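Local coordinates for protein dual specificity phosphatase 28 (Homo sapiens, PDB 5Y15) that hydrolyses a synthetic aryl phosphate in vitro as an atypical dual-specificity phosphatase, with almost no detectable activity on phosphotyrosine and less still on phosphothreonine, at residues D93-E104 and N164-Y174. The protein carries 2 engineered substitutions. Sequence-based numbering, arbitrary orientation.
Sequences DDPAEDLLAHLE and NPGFWSQLQKY
Gln170 OE1 takes two backbone N-H groups, from Leu99 N at 2.9 Å and Leu100 N at 3.0 Å; the second lies in the plane of the amide carbonyl, the first is somewhat tilted from it. Gln170 NE2 donates to Glu97 O. The three bonds tie one extended side chain to three successive peptide groups of the loop that leads into helix 100-115 and fix the rotation of its amide.

Asn164 is the N-cap of helix 165-179, and its amide works in two directions. OD1 turns back to Phe167 N, chi1 75° setting CG between the backbone N and the carbonyl carbon, while ND2 donates almost straight (170°) to Asp93 OD1, 2.8 Å away, with carboxylate and amide nearly coplanar. Pro95 packs against this cap, its backbone close over Gly166.

The Phe167 ring is sandwiched: Leu99 CD2 sits over the centre of one face in a CH-pi contact, Asn164 ND2 lies above the rim of the other, and Glu97 O meets the edge. Leu103 CD1 lies over a face of Tyr174, Leu100 CD1 packs on CD1 of that ring, and Tyr174 OH donates to Glu104 OE1 at 2.9 Å; Glu104 OE2 is salt-bridged to Arg141.

Asp93 lies close to a phosphate ion, probably from the crystallisation liquor, and about 7 Å, side chain to side chain, from Ser124, the engineered residue at the inferred phosphocysteine position. The axes of 100-104 and 165-174 cross at -49°, and helix 130-142 touches Leu99, Phe167 and Tyr174, joining both segments into the helical layer beside the central sheet.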
ATOM      1  N   ASP A  93       3.400 -16.432  -8.183  1.00 49.72           N
ATOM      2  CA  ASP A  93       4.359 -17.181  -7.383  1.00 35.85           C
ATOM      3  C   ASP A  93       5.320 -17.865  -8.352  1.00 36.88           C
ATOM      4  O   ASP A  93       5.237 -19.060  -8.638  1.00 36.72           O
ATOM      5  CB  ASP A  93       3.648 -18.168  -6.470  1.00 40.20           C
ATOM      6  CG  ASP A  93       4.617 -18.939  -5.593  1.00 38.60           C
ATOM      7  OD1 ASP A  93       5.828 -18.636  -5.656  1.00 34.61           O
ATOM      8  OD2 ASP A  93       4.165 -19.847  -4.864  1.00 36.55           O
ATOM      9  N   ASP A  94       6.236 -17.065  -8.889  1.00 33.27           N
ATOM     10  CA  ASP A  94       7.094 -17.566  -9.927  1.00 35.76           C
ATOM     11  C   ASP A  94       8.492 -17.012  -9.721  1.00 33.55           C
ATOM     12  O   ASP A  94       8.657 -15.807  -9.463  1.00 37.35           O
ATOM     13  CB  ASP A  94       6.520 -17.154 -11.307  1.00 37.62           C
ATOM     14  CG  ASP A  94       7.320 -17.681 -12.478  1.00 40.61           C
ATOM     15  OD1 ASP A  94       8.538 -17.438 -12.572  1.00 45.47           O
ATOM     16  OD2 ASP A  94       6.713 -18.379 -13.315  1.00 59.19           O
ATOM     17  N   PRO A  95       9.518 -17.845  -9.876  1.00 38.30           N
ATOM     18  CA  PRO A  95      10.869 -17.387  -9.540  1.00 35.86           C
ATOM     19  C   PRO A  95      11.371 -16.282 -10.441  1.00 37.93           C
ATOM     20  O   PRO A  95      12.357 -15.628 -10.093  1.00 45.93           O
ATOM     21  CB  PRO A  95      11.719 -18.666  -9.664  1.00 33.93           C
ATOM     22  CG  PRO A  95      10.924 -19.567 -10.564  1.00 40.37           C
ATOM     23  CD  PRO A  95       9.481 -19.266 -10.261  1.00 38.72           C
ATOM     24  N   ALA A  96      10.755 -16.074 -11.596  1.00 50.91           N
ATOM     25  CA  ALA A  96      11.176 -15.015 -12.499  1.00 46.16           C
ATOM     26  C   ALA A  96      10.492 -13.692 -12.198  1.00 43.97           C
ATOM     27  O   ALA A  96      10.909 -12.664 -12.733  1.00 49.63           O
ATOM     28  CB  ALA A  96      10.890 -15.415 -13.952  1.00 44.08           C
ATOM     29  N   GLU A  97       9.511 -13.679 -11.300  1.00 37.99           N
ATOM     30  CA  GLU A  97       8.860 -12.439 -10.931  1.00 34.13           C
ATOM     31  C   GLU A  97       9.767 -11.612 -10.022  1.00 45.41           C
ATOM     32  O   GLU A  97      10.448 -12.146  -9.137  1.00 43.91           O
ATOM     33  CB  GLU A  97       7.543 -12.749 -10.227  1.00 31.42           C
ATOM     34  CG  GLU A  97       6.503 -13.340 -11.146  1.00 36.68           C
ATOM     35  CD  GLU A  97       5.619 -12.270 -11.744  1.00 41.18           C
ATOM     36  OE1 GLU A  97       4.383 -12.430 -11.736  1.00 38.95           O
ATOM     37  OE2 GLU A  97       6.161 -11.246 -12.191  1.00 42.43           O
ATOM     38  N   ASP A  98       9.794 -10.300 -10.268  1.00 41.96           N
ATOM     39  CA  ASP A  98      10.600  -9.363  -9.484  1.00 43.23           C
ATOM     40  C   ASP A  98       9.758  -8.916  -8.299  1.00 44.81           C
ATOM     41  O   ASP A  98       9.003  -7.946  -8.364  1.00 42.00           O
ATOM     42  CB  ASP A  98      11.058  -8.181 -10.335  1.00 50.90           C
ATOM     43  CG  ASP A  98      12.075  -7.277  -9.617  1.00 52.36           C
ATOM     44  OD1 ASP A  98      12.533  -7.611  -8.498  1.00 50.82           O
ATOM     45  OD2 ASP A  98      12.467  -6.243 -10.209  1.00 50.04           O
ATOM     46  N   LEU A  99       9.877  -9.642  -7.201  1.00 39.15           N
ATOM     47  CA  LEU A  99       9.220  -9.188  -5.986  1.00 41.64           C
ATOM     48  C   LEU A  99      10.057  -8.119  -5.296  1.00 34.39           C
ATOM     49  O   LEU A  99       9.501  -7.177  -4.714  1.00 37.13           O
ATOM     50  CB  LEU A  99       8.985 -10.377  -5.052  1.00 43.36           C
ATOM     51  CG  LEU A  99       8.452 -10.146  -3.642  1.00 37.15           C
ATOM     52  CD1 LEU A  99       7.010  -9.667  -3.657  1.00 31.18           C
ATOM     53  CD2 LEU A  99       8.568 -11.455  -2.910  1.00 42.88           C
ATOM     54  N   LEU A 100      11.384  -8.236  -5.398  1.00 28.56           N
ATOM     55  CA  LEU A 100      12.294  -7.305  -4.741  1.00 35.23           C
ATOM     56  C   LEU A 100      11.930  -5.845  -5.022  1.00 48.62           C
ATOM     57  O   LEU A 100      11.953  -5.009  -4.113  1.00 38.08           O
ATOM     58  CB  LEU A 100      13.724  -7.617  -5.187  1.00 32.24           C
ATOM     59  CG  LEU A 100      14.900  -6.827  -4.621  1.00 39.76           C
ATOM     60  CD1 LEU A 100      14.949  -6.939  -3.127  1.00 32.93           C
ATOM     61  CD2 LEU A 100      16.193  -7.390  -5.178  1.00 40.90           C
ATOM     62  N   ALA A 101      11.522  -5.535  -6.259  1.00 38.87           N
ATOM     63  CA  ALA A 101      11.248  -4.147  -6.617  1.00 45.41           C
ATOM     64  C   ALA A 101      10.121  -3.554  -5.788  1.00 44.14           C
ATOM     65  O   ALA A 101      10.069  -2.333  -5.596  1.00 47.89           O
ATOM     66  CB  ALA A 101      10.903  -4.044  -8.101  1.00 40.06           C
ATOM     67  N   HIS A 102       9.205  -4.388  -5.312  1.00 39.30           N
ATOM     68  CA  HIS A 102       8.068  -3.943  -4.527  1.00 38.43           C
ATOM     69  C   HIS A 102       8.342  -3.931  -3.014  1.00 35.93           C
ATOM     70  O   HIS A 102       7.470  -3.487  -2.252  1.00 33.40           O
ATOM     71  CB  HIS A 102       6.864  -4.854  -4.789  1.00 38.48           C
ATOM     72  CG  HIS A 102       6.376  -4.868  -6.208  1.00 37.33           C
ATOM     73  ND1 HIS A 102       5.623  -3.851  -6.753  1.00 42.25           N
ATOM     74  CD2 HIS A 102       6.468  -5.820  -7.172  1.00 45.62           C
ATOM     75  CE1 HIS A 102       5.301  -4.157  -8.001  1.00 36.17           C
ATOM     76  NE2 HIS A 102       5.793  -5.352  -8.278  1.00 35.34           N
ATOM     77  N   LEU A 103       9.466  -4.498  -2.556  1.00 27.68           N
ATOM     78  CA  LEU A 103       9.665  -4.734  -1.117  1.00 42.70           C
ATOM     79  C   LEU A 103       9.698  -3.439  -0.303  1.00 41.37           C
ATOM     80  O   LEU A 103       8.905  -3.252   0.631  1.00 40.06           O
ATOM     81  CB  LEU A 103      10.939  -5.550  -0.875  1.00 37.43           C
ATOM     82  CG  LEU A 103      10.803  -7.017  -1.314  1.00 36.50           C
ATOM     83  CD1 LEU A 103      12.055  -7.825  -1.053  1.00 29.12           C
ATOM     84  CD2 LEU A 103       9.621  -7.669  -0.618  1.00 35.08           C
ATOM     85  N   GLU A 104      10.620  -2.538  -0.627  1.00 46.97           N
ATOM     86  CA  GLU A 104      10.739  -1.293   0.133  1.00 44.84           C
ATOM     87  C   GLU A 104       9.415  -0.536   0.205  1.00 40.07           C
ATOM     88  O   GLU A 104       8.979  -0.195   1.321  1.00 47.87           O
ATOM     89  CB  GLU A 104      11.887  -0.466  -0.476  1.00 46.09           C
ATOM     90  CG  GLU A 104      12.426   0.635   0.413  1.00 44.44           C
ATOM     91  CD  GLU A 104      12.749   0.171   1.790  1.00 51.29           C
ATOM     92  OE1 GLU A 104      13.399  -0.885   1.932  1.00 52.12           O
ATOM     93  OE2 GLU A 104      12.322   0.855   2.747  1.00 67.90           O
ATOM     94  N   ASN A 164       9.688 -19.194  -2.979  1.00 39.79           N
ATOM     95  CA  ASN A 164      10.258 -19.951  -4.085  1.00 36.10           C
ATOM     96  C   ASN A 164      11.715 -19.529  -4.274  1.00 32.00           C
ATOM     97  O   ASN A 164      12.139 -18.498  -3.743  1.00 41.17           O
ATOM     98  CB  ASN A 164       9.408 -19.802  -5.363  1.00 42.73           C
ATOM     99  CG  ASN A 164       9.560 -18.455  -6.073  1.00 35.34           C
ATOM    100  OD1 ASN A 164      10.664 -18.023  -6.403  1.00 40.35           O
ATOM    101  ND2 ASN A 164       8.430 -17.826  -6.366  1.00 29.68           N
ATOM    102  N   PRO A 165      12.528 -20.342  -4.961  1.00 33.82           N
ATOM    103  CA  PRO A 165      13.971 -20.047  -4.993  1.00 38.54           C
ATOM    104  C   PRO A 165      14.304 -18.676  -5.529  1.00 38.58           C
ATOM    105  O   PRO A 165      15.284 -18.065  -5.078  1.00 42.16           O
ATOM    106  CB  PRO A 165      14.526 -21.143  -5.912  1.00 35.30           C
ATOM    107  CG  PRO A 165      13.554 -22.222  -5.795  1.00 37.47           C
ATOM    108  CD  PRO A 165      12.230 -21.576  -5.703  1.00 34.90           C
ATOM    109  N   GLY A 166      13.507 -18.159  -6.465  1.00 40.50           N
ATOM    110  CA  GLY A 166      13.768 -16.821  -6.959  1.00 39.17           C
ATOM    111  C   GLY A 166      13.510 -15.778  -5.892  1.00 34.02           C
ATOM    112  O   GLY A 166      14.307 -14.855  -5.707  1.00 31.41           O
ATOM    113  N   PHE A 167      12.398 -15.920  -5.168  1.00 33.11           N
ATOM    114  CA  PHE A 167      12.128 -15.013  -4.064  1.00 33.55           C
ATOM    115  C   PHE A 167      13.204 -15.119  -2.988  1.00 36.03           C
ATOM    116  O   PHE A 167      13.600 -14.105  -2.403  1.00 38.51           O
ATOM    117  CB  PHE A 167      10.768 -15.305  -3.451  1.00 36.80           C
ATOM    118  CG  PHE A 167       9.609 -15.029  -4.359  1.00 42.66           C
ATOM    119  CD1 PHE A 167       9.763 -14.269  -5.501  1.00 42.00           C
ATOM    120  CD2 PHE A 167       8.346 -15.507  -4.037  1.00 31.34           C
ATOM    121  CE1 PHE A 167       8.683 -14.009  -6.312  1.00 32.73           C
ATOM    122  CE2 PHE A 167       7.262 -15.261  -4.849  1.00 39.06           C
ATOM    123  CZ  PHE A 167       7.426 -14.510  -5.984  1.00 41.18           C
ATOM    124  N   TRP A 168      13.698 -16.331  -2.710  1.00 34.47           N
ATOM    125  CA  TRP A 168      14.765 -16.449  -1.719  1.00 35.79           C
ATOM    126  C   TRP A 168      16.012 -15.719  -2.172  1.00 41.36           C
ATOM    127  O   TRP A 168      16.689 -15.061  -1.366  1.00 37.12           O
ATOM    128  CB  TRP A 168      15.126 -17.911  -1.443  1.00 30.49           C
ATOM    129  CG  TRP A 168      16.033 -18.007  -0.252  1.00 41.50           C
ATOM    130  CD1 TRP A 168      17.380 -18.229  -0.259  1.00 41.84           C
ATOM    131  CD2 TRP A 168      15.663 -17.835   1.117  1.00 34.83           C
ATOM    132  NE1 TRP A 168      17.863 -18.224   1.019  1.00 35.98           N
ATOM    133  CE2 TRP A 168      16.825 -17.992   1.884  1.00 36.42           C
ATOM    134  CE3 TRP A 168      14.449 -17.585   1.768  1.00 31.18           C
ATOM    135  CZ2 TRP A 168      16.816 -17.898   3.275  1.00 30.30           C
ATOM    136  CZ3 TRP A 168      14.447 -17.480   3.144  1.00 34.08           C
ATOM    137  CH2 TRP A 168      15.614 -17.642   3.880  1.00 25.52           C
ATOM    138  N   SER A 169      16.321 -15.813  -3.468  1.00 41.07           N
ATOM    139  CA  SER A 169      17.485 -15.110  -3.993  1.00 42.95           C
ATOM    140  C   SER A 169      17.320 -13.615  -3.801  1.00 36.31           C
ATOM    141  O   SER A 169      18.237 -12.917  -3.330  1.00 38.98           O
ATOM    142  CB  SER A 169      17.652 -15.447  -5.476  1.00 39.05           C
ATOM    143  OG  SER A 169      18.768 -14.771  -6.022  1.00 47.03           O
ATOM    144  N   GLN A 170      16.125 -13.124  -4.097  1.00 33.08           N
ATOM    145  CA  GLN A 170      15.868 -11.702  -3.924  1.00 33.68           C
ATOM    146  C   GLN A 170      15.933 -11.289  -2.454  1.00 42.23           C
ATOM    147  O   GLN A 170      16.372 -10.173  -2.155  1.00 38.25           O
ATOM    148  CB  GLN A 170      14.530 -11.379  -4.560  1.00 37.67           C
ATOM    149  CG  GLN A 170      14.572 -11.497  -6.099  1.00 29.02           C
ATOM    150  CD  GLN A 170      13.200 -11.688  -6.660  1.00 35.74           C
ATOM    151  OE1 GLN A 170      12.283 -10.921  -6.353  1.00 38.91           O
ATOM    152  NE2 GLN A 170      13.035 -12.721  -7.494  1.00 36.87           N
ATOM    153  N   LEU A 171      15.550 -12.177  -1.524  1.00 35.88           N
ATOM    154  CA  LEU A 171      15.687 -11.876  -0.096  1.00 33.00           C
ATOM    155  C   LEU A 171      17.152 -11.789   0.316  1.00 33.19           C
ATOM    156  O   LEU A 171      17.529 -10.937   1.127  1.00 33.61           O
ATOM    157  CB  LEU A 171      14.968 -12.944   0.725  1.00 28.64           C
ATOM    158  CG  LEU A 171      13.448 -12.795   0.683  1.00 28.33           C
ATOM    159  CD1 LEU A 171      12.763 -14.046   1.208  1.00 32.51           C
ATOM    160  CD2 LEU A 171      12.981 -11.577   1.445  1.00 26.44           C
ATOM    161  N   GLN A 172      17.996 -12.665  -0.233  1.00 32.04           N
ATOM    162  CA  GLN A 172      19.418 -12.605   0.075  1.00 34.82           C
ATOM    163  C   GLN A 172      20.013 -11.290  -0.408  1.00 42.21           C
ATOM    164  O   GLN A 172      20.772 -10.631   0.321  1.00 47.92           O
ATOM    165  CB  GLN A 172      20.122 -13.780  -0.604  1.00 37.34           C
ATOM    166  CG  GLN A 172      19.948 -15.122   0.100  1.00 45.24           C
ATOM    167  CD  GLN A 172      20.679 -16.250  -0.611  1.00 56.97           C
ATOM    168  OE1 GLN A 172      20.942 -16.172  -1.813  1.00 49.87           O
ATOM    169  NE2 GLN A 172      20.966 -17.325   0.117  1.00 51.01           N
ATOM    170  N   LYS A 173      19.626 -10.860  -1.613  1.00 47.23           N
ATOM    171  CA  LYS A 173      20.114  -9.588  -2.134  1.00 47.64           C
ATOM    172  C   LYS A 173      19.568  -8.418  -1.324  1.00 43.41           C
ATOM    173  O   LYS A 173      20.274  -7.433  -1.093  1.00 36.90           O
ATOM    174  CB  LYS A 173      19.720  -9.456  -3.608  1.00 44.89           C
ATOM    175  CG  LYS A 173      20.193  -8.175  -4.294  1.00 60.71           C
ATOM    176  CD  LYS A 173      21.721  -8.001  -4.161  1.00 69.34           C
ATOM    177  CE  LYS A 173      22.413  -7.794  -5.511  1.00 60.22           C
ATOM    178  NZ  LYS A 173      21.623  -6.906  -6.423  1.00 67.69           N
ATOM    179  N   TYR A 174      18.313  -8.511  -0.885  1.00 37.40           N
ATOM    180  CA  TYR A 174      17.726  -7.462  -0.062  1.00 31.55           C
ATOM    181  C   TYR A 174      18.472  -7.335   1.257  1.00 45.71           C
ATOM    182  O   TYR A 174      18.694  -6.223   1.752  1.00 38.28           O
ATOM    183  CB  TYR A 174      16.262  -7.778   0.195  1.00 28.86           C
ATOM    184  CG  TYR A 174      15.422  -6.668   0.784  1.00 26.70           C
ATOM    185  CD1 TYR A 174      15.284  -5.449   0.134  1.00 33.57           C
ATOM    186  CD2 TYR A 174      14.710  -6.866   1.955  1.00 31.68           C
ATOM    187  CE1 TYR A 174      14.467  -4.447   0.645  1.00 41.15           C
ATOM    188  CE2 TYR A 174      13.891  -5.877   2.468  1.00 37.79           C
ATOM    189  CZ  TYR A 174      13.785  -4.665   1.821  1.00 39.77           C
ATOM    190  OH  TYR A 174      12.967  -3.686   2.333  1.00 35.93           O
TER